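Local coordinates for Cgl0159-like domain-containing protein (Corynebacterium glutamicum, PDB 3FOK) that is of unknown function but folds as a parallel beta/alpha barrel of the TIM type, an architecture that many enzymes share, at residues Lys107-Ser112 with Arg140-Ala145; Thr147-Asn152 with Pro160-Thr165; Ala174-Ile179 with Ser216-Met221; Leu181-Ser186 with Gln204-Ala209. All coordinates share one frame; numbering follows the deposited sequence.

Contact 1 of 4, residues Lys107-Ser112 with Arg140-Ala145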
loop_
_atom_site.group_PDB
_atom_site.type_symbol
_atom_site.label_atom_id
_atom_site.label_comp_id
_atom_site.label_asym_id
_atom_site.label_seq_id
_atom_site.Cartn_x
_atom_site.Cartn_y
_atom_site.Cartn_z
ATOM N N LYS A 107 19.040 -20.385 -27.255
ATOM C CA LYS A 107 19.765 -19.443 -26.421
ATOM C C LYS A 107 19.074 -19.312 -25.075
ATOM O O LYS A 107 17.913 -19.691 -24.916
ATOM C CB LYS A 107 19.847 -18.071 -27.103
ATOM C CG LYS A 107 20.637 -18.065 -28.415
ATOM C CD LYS A 107 22.130 -18.283 -28.197
ATOM C CE LYS A 107 22.883 -18.252 -29.521
ATOM N NZ LYS A 107 24.365 -18.309 -29.349
ATOM N N ILE A 108 19.808 -18.782 -24.105
ATOM C CA ILE A 108 19.287 -18.580 -22.768
ATOM C C ILE A 108 18.844 -17.133 -22.644
ATOM O O ILE A 108 19.629 -16.216 -22.882
ATOM C CB ILE A 108 20.367 -18.869 -21.711
ATOM C CG1 ILE A 108 20.692 -20.363 -21.706
ATOM C CG2 ILE A 108 19.898 -18.401 -20.333
ATOM C CD1 ILE A 108 19.483 -21.248 -21.467
ATOM N N VAL A 109 17.584 -16.926 -22.284
ATOM C CA VAL A 109 17.074 -15.572 -22.132
ATOM C C VAL A 109 16.943 -15.218 -20.657
ATOM O O VAL A 109 16.250 -15.909 -19.903
ATOM C CB VAL A 109 15.688 -15.400 -22.776
ATOM C CG1 VAL A 109 15.332 -13.921 -22.816
ATOM C CG2 VAL A 109 15.676 -15.999 -24.168
ATOM N N VAL A 110 17.617 -14.147 -20.254
ATOM C CA VAL A 110 17.560 -13.685 -18.873
ATOM C C VAL A 110 16.817 -12.356 -18.870
ATOM O O VAL A 110 17.174 -11.434 -19.609
ATOM C CB VAL A 110 18.966 -13.455 -18.286
ATOM C CG1 VAL A 110 18.866 -13.192 -16.785
ATOM C CG2 VAL A 110 19.849 -14.658 -18.558
ATOM N N GLY A 111 15.780 -12.257 -18.047
ATOM C CA GLY A 111 15.029 -11.020 -18.000
ATOM C C GLY A 111 15.311 -10.190 -16.769
ATOM O O GLY A 111 15.265 -10.685 -15.641
ATOM N N SER A 112 15.612 -8.918 -17.005
ATOM C CA SER A 112 15.896 -7.955 -15.948
ATOM C C SER A 112 14.554 -7.504 -15.378
ATOM O O SER A 112 13.674 -7.080 -16.118
ATOM C CB SER A 112 16.660 -6.762 -16.535
ATOM O OG SER A 112 16.886 -5.763 -15.561
ATOM N N ARG A 140 6.107 -16.380 -21.240
ATOM C CA ARG A 140 6.902 -16.179 -22.445
ATOM C C ARG A 140 7.954 -17.256 -22.662
ATOM O O ARG A 140 8.356 -17.527 -23.796
ATOM C CB ARG A 140 7.591 -14.821 -22.378
ATOM C CG ARG A 140 7.706 -14.130 -23.703
ATOM C CD ARG A 140 6.365 -13.610 -24.155
ATOM N NE ARG A 140 6.530 -12.352 -24.871
ATOM C CZ ARG A 140 5.540 -11.511 -25.148
ATOM N NH1 ARG A 140 4.295 -11.793 -24.772
ATOM N NH2 ARG A 140 5.803 -10.373 -25.786
ATOM N N GLY A 141 8.413 -17.856 -21.569
ATOM C CA GLY A 141 9.417 -18.889 -21.681
ATOM C C GLY A 141 10.834 -18.405 -21.447
ATOM O O GLY A 141 11.779 -19.072 -21.866
ATOM N N VAL A 142 11.010 -17.254 -20.801
ATOM C CA VAL A 142 12.372 -16.799 -20.549
ATOM C C VAL A 142 12.916 -17.824 -19.557
ATOM O O VAL A 142 12.173 -18.369 -18.743
ATOM C CB VAL A 142 12.436 -15.379 -19.931
ATOM C CG1 VAL A 142 11.452 -14.455 -20.627
ATOM C CG2 VAL A 142 12.196 -15.452 -18.454
ATOM N N ASP A 143 14.214 -18.075 -19.619
ATOM C CA ASP A 143 14.834 -19.084 -18.773
ATOM C C ASP A 143 15.402 -18.637 -17.439
ATOM O O ASP A 143 15.586 -19.455 -16.537
ATOM C CB ASP A 143 15.969 -19.764 -19.547
ATOM C CG ASP A 143 15.608 -20.049 -20.995
ATOM O OD1 ASP A 143 15.671 -19.118 -21.832
ATOM O OD2 ASP A 143 15.252 -21.210 -21.293
ATOM N N PHE A 144 15.660 -17.345 -17.303
ATOM C CA PHE A 144 16.311 -16.832 -16.106
ATOM C C PHE A 144 15.799 -15.443 -15.727
ATOM O O PHE A 144 15.447 -14.651 -16.603
ATOM C CB PHE A 144 17.796 -16.733 -16.435
ATOM C CG PHE A 144 18.715 -17.288 -15.394
ATOM C CD1 PHE A 144 18.719 -16.788 -14.097
ATOM C CD2 PHE A 144 19.666 -18.241 -15.753
ATOM C CE1 PHE A 144 19.668 -17.223 -13.173
ATOM C CE2 PHE A 144 20.615 -18.681 -14.840
ATOM C CZ PHE A 144 20.618 -18.170 -13.548
ATOM N N ALA A 145 15.778 -15.146 -14.431
ATOM C CA ALA A 145 15.350 -13.835 -13.956
ATOM C C ALA A 145 16.566 -13.154 -13.325
ATOM O O ALA A 145 17.439 -13.832 -12.778
ATOM C CB ALA A 145 14.238 -13.982 -12.926
#

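Contact 2 of 4, residues Thr147-Asn152 with Pro160-Thr165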
loop_
_atom_site.group_PDB
_atom_site.type_symbol
_atom_site.label_atom_id
_atom_site.label_comp_id
_atom_site.label_asym_id
_atom_site.label_seq_id
_atom_site.Cartn_x
_atom_site.Cartn_y
_atom_site.Cartn_z
ATOM N N THR A 147 17.963 -9.522 -11.012
ATOM C CA THR A 147 17.635 -8.354 -10.206
ATOM C C THR A 147 18.884 -7.588 -9.783
ATOM O O THR A 147 19.950 -8.176 -9.608
ATOM C CB THR A 147 16.910 -8.777 -8.913
ATOM O OG1 THR A 147 15.695 -9.459 -9.238
ATOM C CG2 THR A 147 16.603 -7.566 -8.055
ATOM N N LEU A 148 18.744 -6.277 -9.613
ATOM C CA LEU A 148 19.849 -5.447 -9.156
ATOM C C LEU A 148 19.495 -5.117 -7.705
ATOM O O LEU A 148 18.452 -4.528 -7.436
ATOM C CB LEU A 148 19.934 -4.154 -9.970
ATOM C CG LEU A 148 21.292 -3.442 -10.075
ATOM C CD1 LEU A 148 21.050 -1.943 -10.185
ATOM C CD2 LEU A 148 22.168 -3.738 -8.873
ATOM N N VAL A 149 20.353 -5.506 -6.770
ATOM C CA VAL A 149 20.095 -5.241 -5.361
ATOM C C VAL A 149 21.205 -4.417 -4.730
ATOM O O VAL A 149 22.110 -4.958 -4.099
ATOM C CB VAL A 149 19.956 -6.551 -4.551
ATOM C CG1 VAL A 149 19.385 -6.248 -3.172
ATOM C CG2 VAL A 149 19.065 -7.537 -5.293
ATOM N N ARG A 150 21.136 -3.104 -4.904
ATOM C CA ARG A 150 22.130 -2.223 -4.317
ATOM C C ARG A 150 21.669 -1.882 -2.912
ATOM O O ARG A 150 20.536 -1.455 -2.702
ATOM C CB ARG A 150 22.297 -0.963 -5.166
ATOM C CG ARG A 150 23.112 -1.205 -6.426
ATOM C CD ARG A 150 23.102 0.004 -7.326
ATOM N NE ARG A 150 21.758 0.268 -7.819
ATOM C CZ ARG A 150 21.418 1.331 -8.536
ATOM N NH1 ARG A 150 22.330 2.241 -8.844
ATOM N NH2 ARG A 150 20.165 1.484 -8.937
ATOM N N ILE A 151 22.560 -2.089 -1.953
ATOM C CA ILE A 151 22.258 -1.854 -0.552
ATOM C C ILE A 151 22.980 -0.634 0.005
ATOM O O ILE A 151 24.185 -0.676 0.271
ATOM C CB ILE A 151 22.633 -3.105 0.273
ATOM C CG1 ILE A 151 21.903 -4.323 -0.301
ATOM C CG2 ILE A 151 22.306 -2.891 1.736
ATOM C CD1 ILE A 151 22.336 -5.651 0.277
ATOM N N ASN A 152 22.236 0.454 0.184
ATOM C CA ASN A 152 22.801 1.688 0.713
ATOM C C ASN A 152 22.286 1.900 2.133
ATOM O O ASN A 152 21.145 2.312 2.339
ATOM C CB ASN A 152 22.410 2.864 -0.185
ATOM C CG ASN A 152 23.157 4.135 0.151
ATOM O OD1 ASN A 152 23.474 4.929 -0.741
ATOM N ND2 ASN A 152 23.430 4.347 1.435
ATOM N N PRO A 160 12.519 -0.565 0.875
ATOM C CA PRO A 160 11.537 -1.185 -0.019
ATOM C C PRO A 160 12.150 -2.062 -1.113
ATOM O O PRO A 160 11.493 -2.974 -1.622
ATOM C CB PRO A 160 10.756 0.013 -0.570
ATOM C CG PRO A 160 11.727 1.151 -0.460
ATOM C CD PRO A 160 12.387 0.905 0.868
ATOM N N THR A 161 13.406 -1.803 -1.469
ATOM C CA THR A 161 14.059 -2.602 -2.502
ATOM C C THR A 161 14.394 -3.996 -1.977
ATOM O O THR A 161 14.294 -4.986 -2.706
ATOM C CB THR A 161 15.352 -1.931 -3.010
ATOM O OG1 THR A 161 15.053 -0.611 -3.480
ATOM C CG2 THR A 161 15.956 -2.733 -4.159
ATOM N N LEU A 162 14.789 -4.078 -0.711
ATOM C CA LEU A 162 15.111 -5.370 -0.121
ATOM C C LEU A 162 13.841 -6.215 -0.081
ATOM O O LEU A 162 13.848 -7.391 -0.448
ATOM C CB LEU A 162 15.660 -5.195 1.298
ATOM C CG LEU A 162 17.029 -4.526 1.439
ATOM C CD1 LEU A 162 17.335 -4.284 2.911
ATOM C CD2 LEU A 162 18.097 -5.405 0.806
ATOM N N GLU A 163 12.744 -5.601 0.352
ATOM C CA GLU A 163 11.470 -6.305 0.448
ATOM C C GLU A 163 10.929 -6.730 -0.917
ATOM O O GLU A 163 10.424 -7.839 -1.067
ATOM C CB GLU A 163 10.442 -5.440 1.189
ATOM C CG GLU A 163 9.079 -6.090 1.353
ATOM C CD GLU A 163 8.214 -5.400 2.395
ATOM O OE1 GLU A 163 8.309 -4.161 2.526
ATOM O OE2 GLU A 163 7.429 -6.097 3.076
ATOM N N ALA A 164 11.044 -5.858 -1.912
ATOM C CA ALA A 164 10.559 -6.180 -3.250
ATOM C C ALA A 164 11.396 -7.298 -3.855
ATOM O O ALA A 164 10.879 -8.140 -4.598
ATOM C CB ALA A 164 10.613 -4.948 -4.140
ATOM N N THR A 165 12.692 -7.304 -3.543
ATOM C CA THR A 165 13.581 -8.338 -4.057
ATOM C C THR A 165 13.195 -9.671 -3.428
ATOM O O THR A 165 13.192 -10.707 -4.099
ATOM C CB THR A 165 15.059 -8.032 -3.728
ATOM O OG1 THR A 165 15.469 -6.851 -4.427
ATOM C CG2 THR A 165 15.950 -9.196 -4.134
#

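Contact 3 of 4, residues Ala174-Ile179 with Ser216-Met221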
loop_
_atom_site.group_PDB
_atom_site.type_symbol
_atom_site.label_atom_id
_atom_site.label_comp_id
_atom_site.label_asym_id
_atom_site.label_seq_id
_atom_site.Cartn_x
_atom_site.Cartn_y
_atom_site.Cartn_z
ATOM N N ALA A 174 8.988 -20.243 -6.369
ATOM C CA ALA A 174 7.727 -20.973 -6.466
ATOM C C ALA A 174 7.439 -21.436 -7.893
ATOM O O ALA A 174 6.747 -22.431 -8.100
ATOM C CB ALA A 174 6.580 -20.109 -5.957
ATOM N N ALA A 175 7.968 -20.714 -8.877
ATOM C CA ALA A 175 7.757 -21.069 -10.276
ATOM C C ALA A 175 8.934 -21.890 -10.798
ATOM O O ALA A 175 8.971 -22.265 -11.976
ATOM C CB ALA A 175 7.583 -19.804 -11.119
ATOM N N GLN A 176 9.893 -22.163 -9.916
ATOM C CA GLN A 176 11.082 -22.929 -10.282
ATOM C C GLN A 176 11.838 -22.245 -11.410
ATOM O O GLN A 176 12.362 -22.887 -12.319
ATOM C CB GLN A 176 10.703 -24.360 -10.681
ATOM C CG GLN A 176 10.273 -25.200 -9.493
ATOM C CD GLN A 176 10.032 -26.649 -9.848
ATOM O OE1 GLN A 176 9.986 -27.510 -8.970
ATOM N NE2 GLN A 176 9.871 -26.927 -11.141
ATOM N N LEU A 177 11.883 -20.923 -11.322
ATOM C CA LEU A 177 12.567 -20.085 -12.294
ATOM C C LEU A 177 13.854 -19.564 -11.667
ATOM O O LEU A 177 13.809 -18.828 -10.690
ATOM C CB LEU A 177 11.679 -18.899 -12.677
ATOM C CG LEU A 177 12.320 -17.850 -13.582
ATOM C CD1 LEU A 177 12.496 -18.435 -14.973
ATOM C CD2 LEU A 177 11.457 -16.604 -13.628
ATOM N N PRO A 178 15.015 -19.945 -12.217
ATOM C CA PRO A 178 16.279 -19.470 -11.651
ATOM C C PRO A 178 16.291 -17.949 -11.579
ATOM O O PRO A 178 15.869 -17.275 -12.521
ATOM C CB PRO A 178 17.318 -20.011 -12.627
ATOM C CG PRO A 178 16.690 -21.281 -13.113
ATOM C CD PRO A 178 15.258 -20.851 -13.353
ATOM N N ILE A 179 16.756 -17.410 -10.457
ATOM C CA ILE A 179 16.808 -15.966 -10.292
ATOM C C ILE A 179 18.194 -15.501 -9.845
ATOM O O ILE A 179 18.733 -15.927 -8.822
ATOM C CB ILE A 179 15.719 -15.477 -9.308
ATOM C CG1 ILE A 179 15.769 -13.951 -9.201
ATOM C CG2 ILE A 179 15.892 -16.153 -7.957
ATOM C CD1 ILE A 179 14.598 -13.356 -8.453
ATOM N N SER A 216 15.523 -20.076 -1.004
ATOM C CA SER A 216 16.679 -19.686 -1.796
ATOM C C SER A 216 17.355 -20.890 -2.421
ATOM O O SER A 216 18.545 -21.115 -2.226
ATOM C CB SER A 216 17.672 -18.893 -0.939
ATOM O OG SER A 216 17.787 -17.545 -1.410
ATOM N N SER A 217 16.579 -21.666 -3.169
ATOM C CA SER A 217 17.098 -22.854 -3.828
ATOM C C SER A 217 17.213 -22.629 -5.330
ATOM O O SER A 217 17.687 -23.494 -6.059
ATOM C CB SER A 217 16.193 -24.059 -3.554
ATOM O OG SER A 217 14.911 -23.895 -4.140
ATOM N N TYR A 218 16.776 -21.464 -5.787
ATOM C CA TYR A 218 16.843 -21.126 -7.200
ATOM C C TYR A 218 17.575 -19.819 -7.421
ATOM O O TYR A 218 17.530 -19.257 -8.516
ATOM C CB TYR A 218 15.441 -21.005 -7.802
ATOM C CG TYR A 218 14.853 -22.326 -8.202
ATOM C CD1 TYR A 218 14.231 -23.145 -7.263
ATOM C CD2 TYR A 218 14.979 -22.794 -9.512
ATOM C CE1 TYR A 218 13.751 -24.405 -7.614
ATOM C CE2 TYR A 218 14.509 -24.048 -9.876
ATOM C CZ TYR A 218 13.898 -24.851 -8.920
ATOM O OH TYR A 218 13.455 -26.104 -9.267
ATOM N N THR A 219 18.261 -19.329 -6.397
ATOM C CA THR A 219 18.946 -18.060 -6.553
ATOM C C THR A 219 20.436 -18.168 -6.850
ATOM O O THR A 219 21.159 -18.951 -6.242
ATOM C CB THR A 219 18.716 -17.146 -5.322
ATOM O OG1 THR A 219 19.845 -17.218 -4.447
ATOM C CG2 THR A 219 17.468 -17.580 -4.564
ATOM N N TRP A 220 20.861 -17.366 -7.820
ATOM C CA TRP A 220 22.245 -17.291 -8.264
ATOM C C TRP A 220 22.782 -15.925 -7.867
ATOM O O TRP A 220 22.028 -15.030 -7.500
ATOM C CB TRP A 220 22.327 -17.413 -9.788
ATOM C CG TRP A 220 22.052 -18.773 -10.334
ATOM C CD1 TRP A 220 20.967 -19.556 -10.081
ATOM C CD2 TRP A 220 22.867 -19.503 -11.256
ATOM N NE1 TRP A 220 21.051 -20.732 -10.789
ATOM C CE2 TRP A 220 22.210 -20.727 -11.520
ATOM C CE3 TRP A 220 24.091 -19.242 -11.891
ATOM C CZ2 TRP A 220 22.734 -21.690 -12.387
ATOM C CZ3 TRP A 220 24.615 -20.199 -12.757
ATOM C CH2 TRP A 220 23.935 -21.409 -12.995
HETATM N N MSE A 221 24.093 -15.770 -7.956
HETATM C CA MSE A 221 24.740 -14.511 -7.632
HETATM C C MSE A 221 25.450 -14.004 -8.877
HETATM O O MSE A 221 26.009 -14.780 -9.651
HETATM C CB MSE A 221 25.769 -14.699 -6.511
HETATM C CG MSE A 221 25.192 -15.050 -5.151
HETATM SE SE MSE A 221 24.374 -13.546 -4.245
HETATM C CE MSE A 221 22.526 -14.046 -4.403
#

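Contact 4 of 4, residues Leu181-Ser186 with Gln204-Ala209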
loop_
_atom_site.group_PDB
_atom_site.type_symbol
_atom_site.label_atom_id
_atom_site.label_comp_id
_atom_site.label_asym_id
_atom_site.label_seq_id
_atom_site.Cartn_x
_atom_site.Cartn_y
_atom_site.Cartn_z
ATOM N N LEU A 181 20.716 -12.591 -8.634
ATOM C CA LEU A 181 20.738 -11.343 -7.875
ATOM C C LEU A 181 22.114 -10.686 -7.989
ATOM O O LEU A 181 23.139 -11.341 -7.772
ATOM C CB LEU A 181 20.424 -11.588 -6.392
ATOM C CG LEU A 181 19.127 -12.285 -5.974
ATOM C CD1 LEU A 181 19.004 -12.217 -4.457
ATOM C CD2 LEU A 181 17.929 -11.622 -6.624
ATOM N N GLU A 182 22.130 -9.398 -8.330
ATOM C CA GLU A 182 23.377 -8.649 -8.452
ATOM C C GLU A 182 23.444 -7.719 -7.246
ATOM O O GLU A 182 22.872 -6.630 -7.263
ATOM C CB GLU A 182 23.389 -7.828 -9.744
ATOM C CG GLU A 182 24.759 -7.259 -10.112
ATOM C CD GLU A 182 24.727 -6.411 -11.377
ATOM O OE1 GLU A 182 24.034 -6.798 -12.343
ATOM O OE2 GLU A 182 25.406 -5.364 -11.412
ATOM N N PRO A 183 24.138 -8.145 -6.176
ATOM C CA PRO A 183 24.259 -7.336 -4.964
ATOM C C PRO A 183 25.441 -6.376 -4.969
ATOM O O PRO A 183 26.419 -6.570 -5.691
ATOM C CB PRO A 183 24.393 -8.388 -3.882
ATOM C CG PRO A 183 25.293 -9.377 -4.555
ATOM C CD PRO A 183 24.723 -9.482 -5.962
ATOM N N PHE A 184 25.331 -5.349 -4.135
ATOM C CA PHE A 184 26.353 -4.323 -3.989
ATOM C C PHE A 184 26.072 -3.546 -2.716
ATOM O O PHE A 184 24.922 -3.427 -2.294
ATOM C CB PHE A 184 26.283 -3.300 -5.127
ATOM C CG PHE A 184 26.999 -3.698 -6.376
ATOM C CD1 PHE A 184 28.382 -3.837 -6.389
ATOM C CD2 PHE A 184 26.294 -3.866 -7.562
ATOM C CE1 PHE A 184 29.056 -4.135 -7.572
ATOM C CE2 PHE A 184 26.954 -4.164 -8.748
ATOM C CZ PHE A 184 28.341 -4.297 -8.754
HETATM N N MSE A 185 27.129 -3.029 -2.106
HETATM C CA MSE A 185 26.976 -2.170 -0.949
HETATM C C MSE A 185 27.213 -0.853 -1.672
HETATM O O MSE A 185 28.153 -0.754 -2.461
HETATM C CB MSE A 185 28.075 -2.414 0.089
HETATM C CG MSE A 185 28.009 -3.772 0.785
HETATM SE SE MSE A 185 26.428 -4.067 1.868
HETATM C CE MSE A 185 25.283 -4.722 0.495
ATOM N N SER A 186 26.360 0.139 -1.450
ATOM C CA SER A 186 26.529 1.416 -2.132
ATOM C C SER A 186 26.476 2.589 -1.169
ATOM O O SER A 186 25.836 2.514 -0.123
ATOM C CB SER A 186 25.452 1.585 -3.206
ATOM O OG SER A 186 25.531 0.561 -4.180
ATOM N N GLN A 204 29.782 -8.809 2.416
ATOM C CA GLN A 204 28.629 -8.425 3.219
ATOM C C GLN A 204 27.356 -8.368 2.372
ATOM O O GLN A 204 26.275 -8.726 2.837
ATOM C CB GLN A 204 28.861 -7.065 3.877
ATOM C CG GLN A 204 27.825 -6.724 4.936
ATOM C CD GLN A 204 27.996 -5.328 5.502
ATOM O OE1 GLN A 204 27.304 -4.944 6.449
ATOM N NE2 GLN A 204 28.915 -4.557 4.926
ATOM N N SER A 205 27.486 -7.913 1.128
ATOM C CA SER A 205 26.332 -7.809 0.244
ATOM C C SER A 205 25.799 -9.187 -0.123
ATOM O O SER A 205 24.592 -9.373 -0.276
ATOM C CB SER A 205 26.688 -7.027 -1.031
ATOM O OG SER A 205 27.562 -7.751 -1.871
ATOM N N VAL A 206 26.699 -10.152 -0.264
ATOM C CA VAL A 206 26.293 -11.506 -0.609
ATOM C C VAL A 206 25.532 -12.151 0.542
ATOM O O VAL A 206 24.505 -12.800 0.330
ATOM C CB VAL A 206 27.510 -12.378 -0.959
ATOM C CG1 VAL A 206 27.078 -13.803 -1.192
ATOM C CG2 VAL A 206 28.192 -11.836 -2.206
ATOM N N ALA A 207 26.034 -11.970 1.760
ATOM C CA ALA A 207 25.385 -12.541 2.940
ATOM C C ALA A 207 23.963 -12.005 3.082
ATOM O O ALA A 207 23.061 -12.715 3.523
ATOM C CB ALA A 207 26.190 -12.223 4.189
ATOM N N ILE A 208 23.766 -10.750 2.692
ATOM C CA ILE A 208 22.456 -10.124 2.771
ATOM C C ILE A 208 21.543 -10.609 1.652
ATOM O O ILE A 208 20.424 -11.053 1.906
ATOM C CB ILE A 208 22.574 -8.579 2.709
ATOM C CG1 ILE A 208 23.269 -8.062 3.974
ATOM C CG2 ILE A 208 21.189 -7.953 2.563
ATOM C CD1 ILE A 208 23.615 -6.598 3.934
ATOM N N ALA A 209 22.023 -10.535 0.416
ATOM C CA ALA A 209 21.227 -10.961 -0.732
ATOM C C ALA A 209 20.801 -12.426 -0.627
ATOM O O ALA A 209 19.651 -12.766 -0.894
ATOM C CB ALA A 209 22.010 -10.737 -2.024
HETATM O O HOH W 1 28.870 -6.712 -4.300
#

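Contact 1 of 4, residues Lys107-Ser112 with Arg140-Ala145
Val-110 and Phe-144 are bridged in parallel, CA to CA 4.4 Å, and Gly-111 with Ala-145 carries the pairing one residue further. The two segments belong to neighbouring strands of the TIM barrel, joined through helix 134-140 as a beta-alpha-beta crossover. Their touching parts run 49° apart. Gly-141, at positive phi, is the first residue after the helix. Gly-111 N donates to Phe-144 O at 2.8 Å. Before that, Val-109 O takes two donors, Asp-143 N and Phe-144 N, each 3.0 Å away.

On the face carrying Val-110 and Phe-144, the side chains lie alongside each other and point the same way; Val-110 CG2 rests 3.6 Å from Phe-144 CB. The Phe-144 ring goes on to meet the Trp-220 ring edge-to-face. Asp-143 stands where the strand pairing has not yet begun, and its carboxylate takes the place of a backbone carbonyl. Its CG lies beside the backbone N, opposite the carbonyl carbon (chi1 -41°), which brings OD1 to Val-109. Arg-32 shares that oxygen through a salt bridge, probably stabilising the negative carboxylate. Val-109 N meets Asp-143 OD1 on the anti side, 28° out of the carboxylate plane, at 2.9 Å.

Contact 2 of 4, residues Thr147-Asn152 with Pro160-Thr165
Val-149 and Thr-165 meet tip to tip, CG2 to CG2 at 3.7 Å, and this is the tight end of the contact between strand 147-151 and helix 160-165. Thr-147, two residues before Val-149, brings its CG2 to 3.9 Å from Thr-165 OG1. That hydroxyl lies beside its own backbone N (chi1 -66°), which lets it reach back one helical turn and donate to Thr-161 O at 2.8 Å. Thr-161 O also accepts the backbone N of Thr-165, and the two donors come from opposite faces of the carbonyl plane. Thr-165 OG1 is bonded to Tyr-129 OH too, so this polar atom is well satisfied although buried among methyl groups.

Toward the other end the fit is looser. Leu-162 CD2 lies 4.1 Å from Ile-151 CG1, the two side chains crossing at about a right angle, and is 4.3 Å from Val-149 CG1. Here Leu-118 of a neighbouring subunit packs on both Ile-151 and Leu-162. The far side of the helix, with Pro-160, Glu-163 and Ala-164, is turned from the strand and partly exposed; Glu-163 forms a salt bridge there with Arg-128 of that neighbouring subunit.

The axes pass 8.9 Å apart at 147°, so the helix runs roughly back against the strand it follows. This is the strand-helix half of the beta-alpha-beta unit 144-151, 158-174, 179-189, the repeating unit of a TIM barrel.

Contact 3 of 4, residues Ala174-Ile179 with Ser216-Met221
Tyr-218 O receives Ile-179 N in a short, nearly straight bond (2.8 Å, 172°), and Pro-178 CA approaches the same oxygen in a CA-H...O contact at 3.4 Å. One step on, Ile-179 O plays the same part: Trp-220 N donates to it at 2.8 Å, and Thr-219 CA lies 3.1 Å away. This is the parallel pairing of Ile-179 with Thr-219, where two strands start side by side. Ile-179 and Thr-219 share one face of the sheet, Ile-179 CG2 standing 4.0 Å from Thr-219 CB.

Before the strands begin, side chains take over. Gln-176 leaves helix 158-174 with positive phi in a Schellman motif, and its CA lies over one face of the Tyr-218 ring, offset toward the rim, a CH-pi contact 3.8 Å from the centroid and 18° off the ring normal. With CG beside its backbone N, the Gln-176 side chain runs extended past the phenol end, CG 3.3 Å from Tyr-218 OH, with amide and ring planes 25° apart. Thr-23 of a neighbouring subunit packs on both residues, so this outer end belongs also to the subunit interface.

Pro-178 touches both aromatic residues, CG 4.3 Å from Tyr-218 CD2 and CB near the Trp-220 ring. Ile-179 reaches the other way, to Val-169 and Ala-172 of helix 158-174. Two segments, one a short loop after a helix closed by a Schellman motif, thus come together at the N-terminal end of adjacent strands in a TIM barrel.

Contact 4 of 4, residues Leu181-Ser186 with Gln204-Ala209
Ser-205 holds its OG between the backbone N and the carbonyl carbon (chi1 70°), which turns the hydroxyl to the strand beside Pro-183; Met-185, a selenomethionine, sends CG out beside its backbone N (chi1 -68°) and bends again at chi2, bringing its selenium, SE, against the Gln-204 amide and near Ser-205 N. A water joins the two elements, donating to Pro-183 O at 2.8 Å and to Ser-205 OG at 2.9 Å. Ser-205 OG is also bonded to Val-202 O one turn earlier in the helix, so the hydroxyl has two partners, the water and this carbonyl.

The apolar part centres on Pro-183. Its CB lies 3.8 Å from Ala-209 CB and 3.7 Å from Ser-205 O, so the ring fits against a single turn of helix. Leu-181 CD1 adds to this at 4.1 Å from Ala-209 CB. At the other end Met-185 and Gln-204 cross at about a right angle, with SE 4.0 Å from Gln-204 NE2. The position of the Met-185 methyl is doubtful.

The axes of helix 204-209 and strand 181-186 pass 7.1 Å apart at 129°, a closeness consistent with the small residues, Ser-205 and Ala-209, that face the strand. Leu-181 also packs on Met-221, and Pro-183 and Val-206 on Leu-223, both of strand 219-224; on the other flank Ile-208 reaches Ile-151 of strand 144-151. The helix thus covers strand 179-189 and touches both its neighbours.

In the fold
All four contacts are buried and belong to one barrel sheet; contacts 1 and 2 use strand 144-151, contacts 3 and 4 strand 179-189. Contact 1 lies nearest the centre of the chain, about 10 Å from centre to centre, and reaches another subunit through Arg-140; contacts 2, 3 and 4 lie 15 or 16 Å out and touch a different subunit. Contacts 1 and 3 combine short parallel pairing with side chains: a carboxylate in contact 1, aromatic packing in contact 3, whose exposed Gln-176 is its surface end. Contacts 2 and 4 set helices on strands, with apolar packing, helped in contact 4 by a water. Along the chain, contact 4 is nested inside the loop that contact 3 closes.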